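Monosaccharide-transporting ATPase (PDB 5DTE) probably serves as the periplasmic sugar-binding component of an ABC transporter, and is seen here with beta-D-allopyranose bound. Local coordinates at residues 37-40 with 41-44; 44-47 with 48-52; 78-81 with 82-85; 141-144 with 145-149. One frame throughout, in Å; residues are numbered along the deposited sequence.

Interaction 1 of 4, residues 37-40 with 41-44; sequences SNEY and FISM. With ALL (beta-D-allopyranose), chain E.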
loop_
_atom_site.group_PDB
_atom_site.type_symbol
_atom_site.label_atom_id
_atom_site.label_comp_id
_atom_site.label_asym_id
_atom_site.label_seq_id
_atom_site.Cartn_x
_atom_site.Cartn_y
_atom_site.Cartn_z
ATOM N N SER A 37 -6.667 10.545 -3.867
ATOM C CA SER A 37 -8.049 10.104 -3.652
ATOM C C SER A 37 -8.160 9.132 -2.485
ATOM O O SER A 37 -9.176 9.101 -1.794
ATOM C CB SER A 37 -8.605 9.447 -4.920
ATOM O OG SER A 37 -8.599 10.342 -6.020
ATOM N N ASN A 38 -7.115 8.333 -2.283
ATOM C CA ASN A 38 -7.031 7.419 -1.147
ATOM C C ASN A 38 -6.753 8.180 0.149
ATOM O O ASN A 38 -6.050 9.183 0.144
ATOM C CB ASN A 38 -5.940 6.366 -1.387
ATOM C CG ASN A 38 -6.110 5.127 -0.510
ATOM O OD1 ASN A 38 -6.871 5.128 0.467
ATOM N ND2 ASN A 38 -5.409 4.056 -0.866
ATOM N N GLU A 39 -7.308 7.714 1.259
ATOM C CA GLU A 39 -7.034 8.349 2.538
ATOM C C GLU A 39 -5.598 8.052 2.972
ATOM O O GLU A 39 -4.922 8.901 3.550
ATOM C CB GLU A 39 -8.038 7.880 3.594
ATOM C CG GLU A 39 -7.615 8.096 5.047
ATOM C CD GLU A 39 -7.445 9.554 5.419
ATOM O OE1 GLU A 39 -8.243 10.389 4.943
ATOM O OE2 GLU A 39 -6.516 9.859 6.204
ATOM N N TYR A 40 -5.141 6.845 2.670
ATOM C CA TYR A 40 -3.781 6.427 2.971
ATOM C C TYR A 40 -2.709 7.414 2.444
ATOM O O TYR A 40 -1.764 7.766 3.161
ATOM C CB TYR A 40 -3.542 5.014 2.413
ATOM C CG TYR A 40 -2.132 4.525 2.589
ATOM C CD1 TYR A 40 -1.688 4.075 3.820
ATOM C CD2 TYR A 40 -1.236 4.534 1.530
ATOM C CE1 TYR A 40 -0.389 3.640 3.990
ATOM C CE2 TYR A 40 0.065 4.104 1.690
ATOM C CZ TYR A 40 0.482 3.663 2.923
ATOM O OH TYR A 40 1.768 3.233 3.089
ATOM N N PHE A 41 -2.856 7.880 1.209
ATOM C CA PHE A 41 -1.861 8.792 0.646
ATOM C C PHE A 41 -2.028 10.216 1.172
ATOM O O PHE A 41 -1.047 10.942 1.344
ATOM C CB PHE A 41 -1.908 8.752 -0.879
ATOM C CG PHE A 41 -1.234 7.549 -1.456
ATOM C CD1 PHE A 41 0.136 7.378 -1.314
ATOM C CD2 PHE A 41 -1.962 6.571 -2.120
ATOM C CE1 PHE A 41 0.781 6.254 -1.834
ATOM C CE2 PHE A 41 -1.327 5.440 -2.648
ATOM C CZ PHE A 41 0.049 5.287 -2.504
ATOM N N ILE A 42 -3.270 10.602 1.434
ATOM C CA ILE A 42 -3.578 11.829 2.161
ATOM C C ILE A 42 -2.799 11.865 3.477
ATOM O O ILE A 42 -2.299 12.904 3.904
ATOM C CB ILE A 42 -5.095 11.932 2.432
ATOM C CG1 ILE A 42 -5.804 12.545 1.228
ATOM C CG2 ILE A 42 -5.384 12.751 3.686
ATOM C CD1 ILE A 42 -5.424 14.016 0.985
ATOM N N SER A 43 -2.683 10.697 4.094
ATOM C CA SER A 43 -2.002 10.524 5.374
ATOM C C SER A 43 -0.499 10.631 5.219
ATOM O O SER A 43 0.206 11.162 6.078
ATOM C CB SER A 43 -2.375 9.166 5.977
ATOM O OG SER A 43 -1.425 8.774 6.934
ATOM N N MET A 44 -0.015 10.096 4.110
ATOM C CA MET A 44 1.405 10.077 3.824
ATOM C C MET A 44 1.848 11.451 3.359
ATOM O O MET A 44 2.948 11.908 3.686
ATOM C CB MET A 44 1.711 9.016 2.767
ATOM C CG MET A 44 3.015 9.217 2.030
ATOM S SD MET A 44 3.359 7.884 0.875
ATOM C CE MET A 44 3.312 6.459 1.980
HETATM C C1 ALL E . -0.764 0.523 -2.478
HETATM C C2 ALL E . -0.405 1.119 -1.131
HETATM C C3 ALL E . -1.598 1.366 -0.285
HETATM C C4 ALL E . -2.699 2.052 -1.031
HETATM C C5 ALL E . -3.040 1.211 -2.249
HETATM C C6 ALL E . -4.258 1.673 -2.981
HETATM O O1 ALL E . 0.316 0.519 -3.329
HETATM O O2 ALL E . 0.442 0.170 -0.446
HETATM O O3 ALL E . -2.113 0.081 0.184
HETATM O O4 ALL E . -3.849 2.204 -0.185
HETATM O O5 ALL E . -1.885 1.258 -3.135
HETATM O O6 ALL E . -3.962 2.871 -3.667
#

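Interaction 2 of 4, residues 44-47 with 48-52; sequences MRQG and AEETA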
loop_
_atom_site.group_PDB
_atom_site.type_symbol
_atom_site.label_atom_id
_atom_site.label_comp_id
_atom_site.label_asym_id
_atom_site.label_seq_id
_atom_site.Cartn_x
_atom_site.Cartn_y
_atom_site.Cartn_z
ATOM N N MET A 44 -0.015 10.096 4.110
ATOM C CA MET A 44 1.405 10.077 3.824
ATOM C C MET A 44 1.848 11.451 3.359
ATOM O O MET A 44 2.948 11.908 3.686
ATOM C CB MET A 44 1.711 9.016 2.767
ATOM C CG MET A 44 3.015 9.217 2.030
ATOM S SD MET A 44 3.359 7.884 0.875
ATOM C CE MET A 44 3.312 6.459 1.980
ATOM N N ARG A 45 0.988 12.107 2.586
ATOM C CA ARG A 45 1.317 13.433 2.111
ATOM C C ARG A 45 1.424 14.379 3.307
ATOM O O ARG A 45 2.296 15.238 3.337
ATOM C CB ARG A 45 0.283 13.958 1.114
ATOM C CG ARG A 45 0.621 15.380 0.662
ATOM C CD ARG A 45 -0.568 16.336 0.680
ATOM N NE ARG A 45 -0.142 17.688 0.311
ATOM C CZ ARG A 45 -0.222 18.216 -0.908
ATOM N NH1 ARG A 45 0.207 19.453 -1.127
ATOM N NH2 ARG A 45 -0.742 17.520 -1.902
ATOM N N GLN A 46 0.541 14.216 4.291
ATOM C CA GLN A 46 0.547 15.064 5.475
ATOM C C GLN A 46 1.796 14.850 6.317
ATOM O O GLN A 46 2.415 15.811 6.753
ATOM C CB GLN A 46 -0.685 14.809 6.322
ATOM C CG GLN A 46 -0.728 15.654 7.574
ATOM C CD GLN A 46 -1.990 15.410 8.379
ATOM O OE1 GLN A 46 -2.326 14.264 8.700
ATOM N NE2 GLN A 46 -2.710 16.486 8.696
ATOM N N GLY A 47 2.154 13.590 6.554
ATOM C CA GLY A 47 3.406 13.264 7.211
ATOM C C GLY A 47 4.609 13.769 6.437
ATOM O O GLY A 47 5.629 14.129 7.021
ATOM N N ALA A 48 4.490 13.796 5.116
ATOM C CA ALA A 48 5.559 14.297 4.250
ATOM C C ALA A 48 5.813 15.766 4.498
ATOM O O ALA A 48 6.951 16.220 4.454
ATOM C CB ALA A 48 5.219 14.066 2.765
ATOM N N GLU A 49 4.743 16.515 4.739
ATOM C CA GLU A 49 4.846 17.957 4.896
ATOM C C GLU A 49 5.319 18.341 6.303
ATOM O O GLU A 49 6.005 19.349 6.484
ATOM C CB GLU A 49 3.511 18.607 4.557
ATOM C CG GLU A 49 3.220 18.543 3.072
ATOM C CD GLU A 49 1.885 19.159 2.700
ATOM O OE1 GLU A 49 1.153 19.626 3.606
ATOM O OE2 GLU A 49 1.563 19.169 1.491
ATOM N N GLU A 50 4.974 17.518 7.286
ATOM C CA GLU A 50 5.524 17.651 8.623
ATOM C C GLU A 50 7.036 17.409 8.661
ATOM O O GLU A 50 7.761 18.114 9.352
ATOM C CB GLU A 50 4.824 16.690 9.564
ATOM C CG GLU A 50 3.355 16.971 9.737
ATOM C CD GLU A 50 2.611 15.778 10.325
ATOM O OE1 GLU A 50 3.238 14.708 10.501
ATOM O OE2 GLU A 50 1.394 15.901 10.588
ATOM N N THR A 51 7.507 16.406 7.932
ATOM C CA THR A 51 8.943 16.135 7.844
ATOM C C THR A 51 9.646 17.242 7.046
ATOM O O THR A 51 10.786 17.605 7.329
ATOM C CB THR A 51 9.208 14.730 7.205
ATOM O OG1 THR A 51 8.920 13.702 8.159
ATOM C CG2 THR A 51 10.646 14.569 6.720
ATOM N N ALA A 52 8.952 17.788 6.057
ATOM C CA ALA A 52 9.514 18.856 5.236
ATOM C C ALA A 52 9.755 20.090 6.100
ATOM O O ALA A 52 10.870 20.596 6.158
ATOM C CB ALA A 52 8.585 19.183 4.045
#

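Interaction 3 of 4, residues 78-81 with 82-85; sequences ENMI and AKKV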
loop_
_atom_site.group_PDB
_atom_site.type_symbol
_atom_site.label_atom_id
_atom_site.label_comp_id
_atom_site.label_asym_id
_atom_site.label_seq_id
_atom_site.Cartn_x
_atom_site.Cartn_y
_atom_site.Cartn_z
ATOM N N GLU A 78 9.873 13.384 -15.226
ATOM C CA GLU A 78 10.744 14.036 -16.195
ATOM C C GLU A 78 10.669 15.568 -16.131
ATOM O O GLU A 78 11.674 16.254 -16.353
ATOM C CB GLU A 78 10.405 13.538 -17.594
ATOM C CG GLU A 78 10.390 12.034 -17.642
ATOM C CD GLU A 78 10.105 11.479 -19.014
ATOM O OE1 GLU A 78 9.324 12.097 -19.781
ATOM O OE2 GLU A 78 10.678 10.408 -19.315
ATOM N N ASN A 79 9.489 16.098 -15.826
ATOM C CA ASN A 79 9.346 17.531 -15.622
ATOM C C ASN A 79 10.306 17.984 -14.536
ATOM O O ASN A 79 11.069 18.921 -14.723
ATOM C CB ASN A 79 7.908 17.905 -15.247
ATOM C CG ASN A 79 6.904 17.568 -16.346
ATOM O OD1 ASN A 79 7.281 17.239 -17.472
ATOM N ND2 ASN A 79 5.614 17.653 -16.018
ATOM N N MET A 80 10.277 17.286 -13.410
ATOM C CA MET A 80 11.118 17.609 -12.262
ATOM C C MET A 80 12.616 17.494 -12.589
ATOM O O MET A 80 13.417 18.314 -12.146
ATOM C CB MET A 80 10.740 16.703 -11.086
ATOM C CG MET A 80 9.263 16.796 -10.664
ATOM S SD MET A 80 8.809 18.493 -10.167
ATOM C CE MET A 80 7.870 19.069 -11.607
ATOM N N ILE A 81 12.986 16.483 -13.367
ATOM C CA ILE A 81 14.339 16.370 -13.913
ATOM C C ILE A 81 14.667 17.623 -14.728
ATOM O O ILE A 81 15.732 18.220 -14.569
ATOM C CB ILE A 81 14.496 15.082 -14.796
ATOM C CG1 ILE A 81 14.379 13.821 -13.932
ATOM C CG2 ILE A 81 15.837 15.025 -15.487
ATOM C CD1 ILE A 81 14.260 12.533 -14.727
ATOM N N ALA A 82 13.728 18.025 -15.581
ATOM C CA ALA A 82 13.884 19.201 -16.441
ATOM C C ALA A 82 14.068 20.473 -15.632
ATOM O O ALA A 82 14.835 21.340 -16.010
ATOM C CB ALA A 82 12.684 19.346 -17.367
ATOM N N LYS A 83 13.363 20.566 -14.511
ATOM C CA LYS A 83 13.436 21.732 -13.630
ATOM C C LYS A 83 14.667 21.699 -12.722
ATOM O O LYS A 83 14.920 22.656 -11.981
ATOM C CB LYS A 83 12.168 21.836 -12.775
ATOM C CG LYS A 83 10.889 22.117 -13.563
ATOM C CD LYS A 83 9.673 22.201 -12.643
ATOM C CE LYS A 83 9.937 23.107 -11.445
ATOM N NZ LYS A 83 8.768 23.136 -10.519
ATOM N N LYS A 84 15.431 20.607 -12.811
ATOM C CA LYS A 84 16.608 20.375 -11.974
ATOM C C LYS A 84 16.261 20.621 -10.510
ATOM O O LYS A 84 16.841 21.462 -9.819
ATOM C CB LYS A 84 17.782 21.246 -12.408
ATOM C CG LYS A 84 18.403 20.856 -13.736
ATOM C CD LYS A 84 19.741 21.562 -13.896
ATOM C CE LYS A 84 20.497 21.130 -15.143
ATOM N NZ LYS A 84 21.977 21.026 -14.889
ATOM N N VAL A 85 15.267 19.876 -10.064
ATOM C CA VAL A 85 14.893 19.833 -8.670
ATOM C C VAL A 85 16.045 19.129 -7.897
ATOM O O VAL A 85 16.888 18.450 -8.503
ATOM C CB VAL A 85 13.518 19.125 -8.549
ATOM C CG1 VAL A 85 13.672 17.617 -8.583
ATOM C CG2 VAL A 85 12.742 19.597 -7.349
#

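Interaction 4 of 4, residues 141-144 with 145-149; sequences GGYL and EAKNL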
loop_
_atom_site.group_PDB
_atom_site.type_symbol
_atom_site.label_atom_id
_atom_site.label_comp_id
_atom_site.label_asym_id
_atom_site.label_seq_id
_atom_site.Cartn_x
_atom_site.Cartn_y
_atom_site.Cartn_z
ATOM N N GLY A 141 3.241 -8.705 5.059
ATOM C CA GLY A 141 2.118 -7.960 5.588
ATOM C C GLY A 141 0.814 -8.714 5.437
ATOM O O GLY A 141 0.051 -8.815 6.399
ATOM N N GLY A 142 0.568 -9.244 4.234
ATOM C CA GLY A 142 -0.601 -10.066 3.964
ATOM C C GLY A 142 -0.589 -11.406 4.701
ATOM O O GLY A 142 -1.610 -11.851 5.250
ATOM N N TYR A 143 0.562 -12.070 4.709
ATOM C CA TYR A 143 0.714 -13.272 5.506
ATOM C C TYR A 143 0.333 -12.990 6.949
ATOM O O TYR A 143 -0.518 -13.662 7.512
ATOM C CB TYR A 143 2.144 -13.799 5.441
ATOM C CG TYR A 143 2.403 -15.003 6.339
ATOM C CD1 TYR A 143 2.070 -16.293 5.922
ATOM C CD2 TYR A 143 2.982 -14.848 7.604
ATOM C CE1 TYR A 143 2.306 -17.386 6.729
ATOM C CE2 TYR A 143 3.220 -15.946 8.420
ATOM C CZ TYR A 143 2.882 -17.210 7.977
ATOM O OH TYR A 143 3.120 -18.303 8.783
ATOM N N LEU A 144 0.957 -11.986 7.548
ATOM C CA LEU A 144 0.606 -11.623 8.914
ATOM C C LEU A 144 -0.884 -11.288 9.052
ATOM O O LEU A 144 -1.492 -11.632 10.050
ATOM C CB LEU A 144 1.455 -10.444 9.397
ATOM C CG LEU A 144 2.904 -10.687 9.846
ATOM C CD1 LEU A 144 3.728 -9.394 9.775
ATOM C CD2 LEU A 144 2.945 -11.256 11.252
ATOM N N GLU A 145 -1.467 -10.634 8.047
ATOM C CA GLU A 145 -2.854 -10.179 8.117
ATOM C C GLU A 145 -3.833 -11.328 7.921
ATOM O O GLU A 145 -4.879 -11.376 8.567
ATOM C CB GLU A 145 -3.133 -9.086 7.069
ATOM C CG GLU A 145 -4.629 -8.687 6.948
ATOM C CD GLU A 145 -4.974 -7.914 5.672
ATOM O OE1 GLU A 145 -4.122 -7.175 5.129
ATOM O OE2 GLU A 145 -6.119 -8.034 5.208
ATOM N N ALA A 146 -3.513 -12.244 7.016
ATOM C CA ALA A 146 -4.395 -13.385 6.792
ATOM C C ALA A 146 -4.370 -14.289 8.013
ATOM O O ALA A 146 -5.401 -14.760 8.492
ATOM C CB ALA A 146 -3.979 -14.150 5.549
ATOM N N LYS A 147 -3.164 -14.489 8.525
ATOM C CA LYS A 147 -2.924 -15.392 9.635
ATOM C C LYS A 147 -3.744 -14.991 10.840
ATOM O O LYS A 147 -4.241 -15.852 11.563
ATOM C CB LYS A 147 -1.436 -15.427 9.992
ATOM C CG LYS A 147 -1.026 -16.686 10.732
ATOM C CD LYS A 147 0.462 -16.962 10.590
ATOM C CE LYS A 147 0.875 -18.154 11.433
ATOM N NZ LYS A 147 -0.201 -19.181 11.476
ATOM N N ASN A 148 -3.900 -13.690 11.039
ATOM C CA ASN A 148 -4.622 -13.164 12.187
ATOM C C ASN A 148 -6.124 -13.429 12.078
ATOM O O ASN A 148 -6.779 -13.794 13.057
ATOM C CB ASN A 148 -4.343 -11.671 12.322
ATOM C CG ASN A 148 -4.890 -11.080 13.604
ATOM O OD1 ASN A 148 -5.963 -10.472 13.613
ATOM N ND2 ASN A 148 -4.142 -11.235 14.696
ATOM N N LEU A 149 -6.656 -13.262 10.872
ATOM C CA LEU A 149 -8.062 -13.522 10.577
ATOM C C LEU A 149 -8.372 -15.021 10.569
ATOM O O LEU A 149 -9.463 -15.435 10.974
ATOM C CB LEU A 149 -8.429 -12.905 9.224
ATOM C CG LEU A 149 -9.799 -13.186 8.595
ATOM C CD1 LEU A 149 -10.881 -12.326 9.246
ATOM C CD2 LEU A 149 -9.757 -12.998 7.069
#

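Interaction 1 of 4, residues 37-40 with 41-44
Y40 and F41 meet as a T-shaped aromatic pair beside the bound beta-D-allopyranose. The edge of Y40 comes over the face of F41, with the ring planes turned by 74° and CD2 of Y40 above the centre of the F41 ring. Both rings also border the sugar: CD2 of Y40 lies 3.7 Å from C3 of allose, and F41 presents its rim, with CE2 3.8 Å from the O6 hydroxyl. Tyrosine suits this place because its ring carbons can pack on the sugar carbon C3, while F41 supports Y40 and borders O6. N38 supplies the polar part, its amide ND2 directed at O4 of the ligand. Further out, M44 backs the tyrosine one turn on; its chain bends at the last torsion and brings the CE methyl to 4.0 Å from CE2 of Y40. Next to the rim of F41 that meets O6, and near the ring plane, N38 CB sits 4.1 Å from F41 CD2.

The backbone holds these groups in step. M44 N donates to Y40 O at 3.1 Å, and S43 N to E39 O at 2.9 Å. N38 stands at the N-cap with CG anti to its own backbone N (chi1 -160°), which lets OD1 accept a weak bond from Y40 N at 3.3 Å; N226 gives OD1 a second weak bond, so one asparagine caps the helix with its oxygen and faces the ligand with its nitrogen. D250, R174, E67, D116 and K34 also hydrogen-bond the sugar. An N-capped first turn of helix 39-54 thus lines the sugar pocket of a periplasmic binding protein.

Interaction 2 of 4, residues 44-47 with 48-52
Within helix 39-54, R45 and E49 form a salt bridge, a common i to i+4 fastening along a helix. R45 leaves the helix with CG anti to the backbone N (chi1 178°) and then bends at the next torsion, which brings NE to E49. E49 has CG beside its backbone N (chi1 -71°) and stays extended beyond it, which brings its carboxylate near R45. One carboxylate oxygen receives both donors: NE of R45 lies 2.5 Å from OE2 of E49, and NH1 makes a weaker bond to the same OE2 at 3.0 Å. The guanidinium and carboxylate planes stand 84° apart, so the two groups do not pair flat against each other. The oxygen is met from above its own carboxylate plane, yet lies near the edge of the guanidinium.

Q46 and E50 make the neighbouring i to i+4 pair, with OE2 of E50 3.7 Å from CG of Q46 and their flat ends nearly parallel. K273 lies beyond them, bonded to OE1 of Q46 and weakly paired over a long distance with E50. G47 has no side chain, and E50 OE1 comes to 3.6 Å from G47 CA. Small A48 and T51 suit the side that meets helix 272-287, A48 against V276 and T51 against A277 and I280, whereas R45 and E49 also rest on strand 58-63. Along the backbone, A48 N bonds M44 O at 2.8 Å and T51 N bonds G47 O at 3.1 Å. With both bonds sharing OE2, the bridge probably draws negative charge toward that oxygen and partly offsets the arginine's positive charge.

Interaction 3 of 4, residues 78-81 with 82-85
M80 and V85 face each other across a Schellman motif, the turn that ends helix 70-82. The apolar contact between them brings V85 CG1 to 4.0 Å from M80 CB, the hydrophobic touch expected between the residues that bracket this motif. V85 points the first bond of its side chain toward the helix and carries CG1 between its backbone N and carbonyl carbon (chi1 81°), which turns that methyl onto the methionine. M80 bends twice along its chain and runs beside K83, both side chains pointing the same way, so that M80 CE lies 3.8 Å from K83 CD. The flexible thioether can follow the aliphatic carbons beside it, while the lysine gives its methylenes to the contact. M80 also packs on A30, L32 and I88, and I81 on I88, tying the helix end to strands 28-33 and 87-90; V85 touches Q28 of the former.

Between them the chain reverses at K84, whose positive phi of 49° is the mark of the motif at a place where glycine is often found. Before the reversal the helix pattern persists, with A82 N bonded to E78 O at 2.8 Å. At the reversal, K84 N bonds I81 O at 3.0 Å, approaching from well above the carbonyl plane. The closing bond runs from V85 N to M80 O at 3.2 Å, with an N-H...O angle of 172°.

Interaction 4 of 4, residues 141-144 with 145-149
The backbone of G141, G142 and Y143 accepts regular helical bonds from E145, A146 and K147, with E145 N to G141 O at 2.9 Å and K147 N to Y143 O at 3.0 Å. One turn apart, Y143 and K147 lie alongside each other and point the same way. Both place CG anti to the backbone N (Y143 chi1 176°), which keeps the lysine chain next to the tyrosine: CD of K147 is 3.6 Å from CZ of Y143, and K147 CE is 3.5 Å from Y143 OH. The polar ends turn to outside partners, Y143 OH bonding E184 and K147 NZ weakly bonding Y185, while K180 makes a cation-pi contact with the tyrosine.

This is helix 138-152, in the second lobe of a type I periplasmic binding fold, and it packs against the four-stranded sheet. A146 is small enough to sit against A178, A181 and F182 of helix 169-182 and F221 of the sheet; A146 CB lies 3.3 Å from G142 O. E145 is buried, and its OE2 bonds the hydroxyl of S247, while N148 OD1 accepts from Q265.

Interactions 1 and 2 share M44 and follow each other along helix 39-54, their centres 11 Å apart: one lines the sugar pocket, the other carries the same helix outward between strand 58-63 and helix 272-287. Interaction 3 comes next in sequence and ends helix 70-82 in the same lobe, about 25 Å from interaction 1 between centres; it packs on strands 28-33 and 87-90 of the six-stranded sheet. Interaction 4 follows on helix 138-152 beside the four-stranded sheet, its centre about 40 Å from that of interaction 3 and on the opposite side of the chain's centre. The set therefore samples both lobes, and interaction 1 alone among the four touches the sugar, which lies between them.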